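Local coordinates for flagellar protein (Xanthomonas campestris pv. campestris, PDB 3C12) that is probably required for formation of the flagellar hook, perhaps as a scaffolding protein that caps it, and is represented here by its C-terminal domain, at residues T88-D93 with K98-T103. Residues are numbered along the deposited sequence; the frame is centred on the assembly and turned at random.
Sequences TATQTD and KSKLAT
Gln91 and Leu101 meet on one face of an antiparallel beta hairpin, where the leucine swings a methyl group across the glutamine's stem: CD1 of Leu101 sits 3.6 Å from CB of Gln91. With CG anti to the backbone N (chi1 -172°), the extended Gln91 chain is carried past that same CD1. Ser99, directly across from Gln91, sets its OG 3.6 Å from the same Gln91 CB, and farther along this face CB of Ala89 touches CG2 of Thr103. Beneath these side chains the backbones of Gln91 and Ser99 form a hydrogen-bonded pair, with Ser99 N 2.9 Å from Gln91 O and Gln91 N bonded in return to Ser99 O.

The other face carries threonines and lysines. The side chains of Thr92 and Lys98 run alongside each other in a common direction, and a bend at the end of the lysine chain brings NZ to 3.6 Å from Thr92 OG1. Lys100 curls instead toward Thr88 CG2, and its NZ makes a weak hydrogen bond to Thr88 of the second subunit.

The hairpin joins the end of strand 83-93 to the start of strand 98-115, probably in the Ig-like lobe; the latter strand runs on into the other lobe. Ala89, Leu101 and Thr103 pack on Val33 of strand 29-35, while strand 39-46 pairs with the far edge of 88-93.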
ATOM      1  N   THR A  88      -0.369  -2.928  -9.189  1.00 41.95           N
ATOM      2  CA  THR A  88      -1.397  -1.929  -8.950  1.00 41.78           C
ATOM      3  C   THR A  88      -2.769  -2.588  -9.023  1.00 40.58           C
ATOM      4  O   THR A  88      -3.030  -3.422  -9.890  1.00 39.73           O
ATOM      5  CB  THR A  88      -1.300  -0.803  -9.987  1.00 43.04           C
ATOM      6  OG1 THR A  88      -0.052  -0.124  -9.815  1.00 46.45           O
ATOM      7  CG2 THR A  88      -2.438   0.189  -9.814  1.00 42.35           C
ATOM      8  N   ALA A  89      -3.643  -2.219  -8.098  1.00 39.42           N
ATOM      9  CA  ALA A  89      -4.971  -2.801  -8.073  1.00 38.64           C
ATOM     10  C   ALA A  89      -6.025  -1.741  -8.229  1.00 39.35           C
ATOM     11  O   ALA A  89      -6.031  -0.734  -7.520  1.00 37.81           O
ATOM     12  CB  ALA A  89      -5.190  -3.552  -6.782  1.00 38.29           C
ATOM     13  N   THR A  90      -6.921  -1.973  -9.177  1.00 40.00           N
ATOM     14  CA  THR A  90      -8.004  -1.044  -9.426  1.00 39.26           C
ATOM     15  C   THR A  90      -9.331  -1.751  -9.364  1.00 40.52           C
ATOM     16  O   THR A  90      -9.555  -2.764 -10.029  1.00 40.26           O
ATOM     17  CB  THR A  90      -7.886  -0.396 -10.785  1.00 39.49           C
ATOM     18  OG1 THR A  90      -6.557   0.108 -10.952  1.00 39.04           O
ATOM     19  CG2 THR A  90      -8.901   0.749 -10.901  1.00 37.72           C
ATOM     20  N   GLN A  91     -10.213  -1.189  -8.557  1.00 41.81           N
ATOM     21  CA  GLN A  91     -11.538  -1.735  -8.372  1.00 42.05           C
ATOM     22  C   GLN A  91     -12.508  -1.025  -9.295  1.00 42.27           C
ATOM     23  O   GLN A  91     -12.356   0.156  -9.605  1.00 38.82           O
ATOM     24  CB  GLN A  91     -11.980  -1.536  -6.922  1.00 41.92           C
ATOM     25  CG  GLN A  91     -13.266  -2.233  -6.546  1.00 41.92           C
ATOM     26  CD  GLN A  91     -13.931  -1.600  -5.344  1.00 44.61           C
ATOM     27  OE1 GLN A  91     -14.527  -0.533  -5.456  1.00 45.39           O
ATOM     28  NE2 GLN A  91     -13.826  -2.250  -4.184  1.00 42.09           N
ATOM     29  N   THR A  92     -13.500  -1.780  -9.737  1.00 46.00           N
ATOM     30  CA  THR A  92     -14.559  -1.287 -10.601  1.00 48.39           C
ATOM     31  C   THR A  92     -15.811  -1.913 -10.008  1.00 49.78           C
ATOM     32  O   THR A  92     -15.940  -3.135  -9.981  1.00 49.75           O
ATOM     33  CB  THR A  92     -14.394  -1.784 -12.045  1.00 48.04           C
ATOM     34  OG1 THR A  92     -13.164  -1.290 -12.595  1.00 49.31           O
ATOM     35  CG2 THR A  92     -15.560  -1.314 -12.890  1.00 48.20           C
ATOM     36  N   ASP A  93     -16.720  -1.094  -9.501  1.00 51.04           N
ATOM     37  CA  ASP A  93     -17.942  -1.634  -8.911  1.00 53.75           C
ATOM     38  C   ASP A  93     -19.025  -1.826  -9.966  1.00 54.87           C
ATOM     39  O   ASP A  93     -18.837  -1.486 -11.138  1.00 52.80           O
ATOM     40  CB  ASP A  93     -18.461  -0.699  -7.809  1.00 53.32           C
ATOM     41  CG  ASP A  93     -18.809   0.697  -8.329  1.00 54.91           C
ATOM     42  OD1 ASP A  93     -18.942   1.612  -7.489  1.00 55.26           O
ATOM     43  OD2 ASP A  93     -18.953   0.885  -9.564  1.00 55.23           O
ATOM     44  N   LYS A  98     -14.551   3.593 -10.721  1.00 47.73           N
ATOM     45  CA  LYS A  98     -13.200   3.072 -10.485  1.00 46.10           C
ATOM     46  C   LYS A  98     -12.503   3.624  -9.248  1.00 44.41           C
ATOM     47  O   LYS A  98     -12.723   4.764  -8.856  1.00 44.40           O
ATOM     48  CB  LYS A  98     -12.291   3.374 -11.673  1.00 46.21           C
ATOM     49  CG  LYS A  98     -12.580   2.636 -12.945  1.00 46.76           C
ATOM     50  CD  LYS A  98     -11.494   2.984 -13.969  1.00 49.83           C
ATOM     51  CE  LYS A  98     -11.801   2.396 -15.328  1.00 51.61           C
ATOM     52  NZ  LYS A  98     -12.280   0.978 -15.225  1.00 53.21           N
ATOM     53  N   SER A  99     -11.642   2.807  -8.652  1.00 43.07           N
ATOM     54  CA  SER A  99     -10.868   3.223  -7.487  1.00 43.04           C
ATOM     55  C   SER A  99      -9.617   2.355  -7.284  1.00 42.25           C
ATOM     56  O   SER A  99      -9.597   1.169  -7.627  1.00 40.70           O
ATOM     57  CB  SER A  99     -11.738   3.218  -6.219  1.00 43.39           C
ATOM     58  OG  SER A  99     -12.176   1.920  -5.877  1.00 44.29           O
ATOM     59  N   LYS A 100      -8.562   2.967  -6.752  1.00 42.35           N
ATOM     60  CA  LYS A 100      -7.316   2.256  -6.487  1.00 43.52           C
ATOM     61  C   LYS A 100      -7.375   1.686  -5.081  1.00 42.07           C
ATOM     62  O   LYS A 100      -7.748   2.376  -4.138  1.00 41.24           O
ATOM     63  CB  LYS A 100      -6.113   3.201  -6.624  1.00 44.51           C
ATOM     64  CG  LYS A 100      -5.212   2.890  -7.824  1.00 48.88           C
ATOM     65  CD  LYS A 100      -4.091   3.934  -8.037  1.00 53.03           C
ATOM     66  CE  LYS A 100      -2.955   3.880  -6.978  1.00 53.76           C
ATOM     67  NZ  LYS A 100      -2.010   2.699  -7.049  1.00 54.37           N
ATOM     68  N   LEU A 101      -7.026   0.415  -4.947  1.00 41.58           N
ATOM     69  CA  LEU A 101      -7.045  -0.243  -3.647  1.00 42.19           C
ATOM     70  C   LEU A 101      -5.626  -0.576  -3.202  1.00 41.60           C
ATOM     71  O   LEU A 101      -4.759  -0.827  -4.035  1.00 40.49           O
ATOM     72  CB  LEU A 101      -7.860  -1.530  -3.717  1.00 42.67           C
ATOM     73  CG  LEU A 101      -9.280  -1.492  -4.287  1.00 43.46           C
ATOM     74  CD1 LEU A 101      -9.758  -2.916  -4.447  1.00 41.79           C
ATOM     75  CD2 LEU A 101     -10.221  -0.695  -3.388  1.00 41.41           C
ATOM     76  N   ALA A 102      -5.400  -0.578  -1.888  1.00 41.88           N
ATOM     77  CA  ALA A 102      -4.088  -0.889  -1.322  1.00 40.52           C
ATOM     78  C   ALA A 102      -3.798  -2.369  -1.457  1.00 39.41           C
ATOM     79  O   ALA A 102      -4.647  -3.201  -1.171  1.00 39.01           O
ATOM     80  CB  ALA A 102      -4.043  -0.495   0.136  1.00 39.77           C
ATOM     81  N   THR A 103      -2.590  -2.698  -1.888  1.00 39.22           N
ATOM     82  CA  THR A 103      -2.207  -4.091  -2.059  1.00 41.10           C
ATOM     83  C   THR A 103      -1.401  -4.629  -0.884  1.00 42.25           C
ATOM     84  O   THR A 103      -0.508  -3.956  -0.371  1.00 41.65           O
ATOM     85  CB  THR A 103      -1.380  -4.276  -3.345  1.00 40.12           C
ATOM     86  OG1 THR A 103      -0.521  -3.145  -3.528  1.00 41.39           O
ATOM     87  CG2 THR A 103      -2.283  -4.409  -4.548  1.00 40.93           C
TER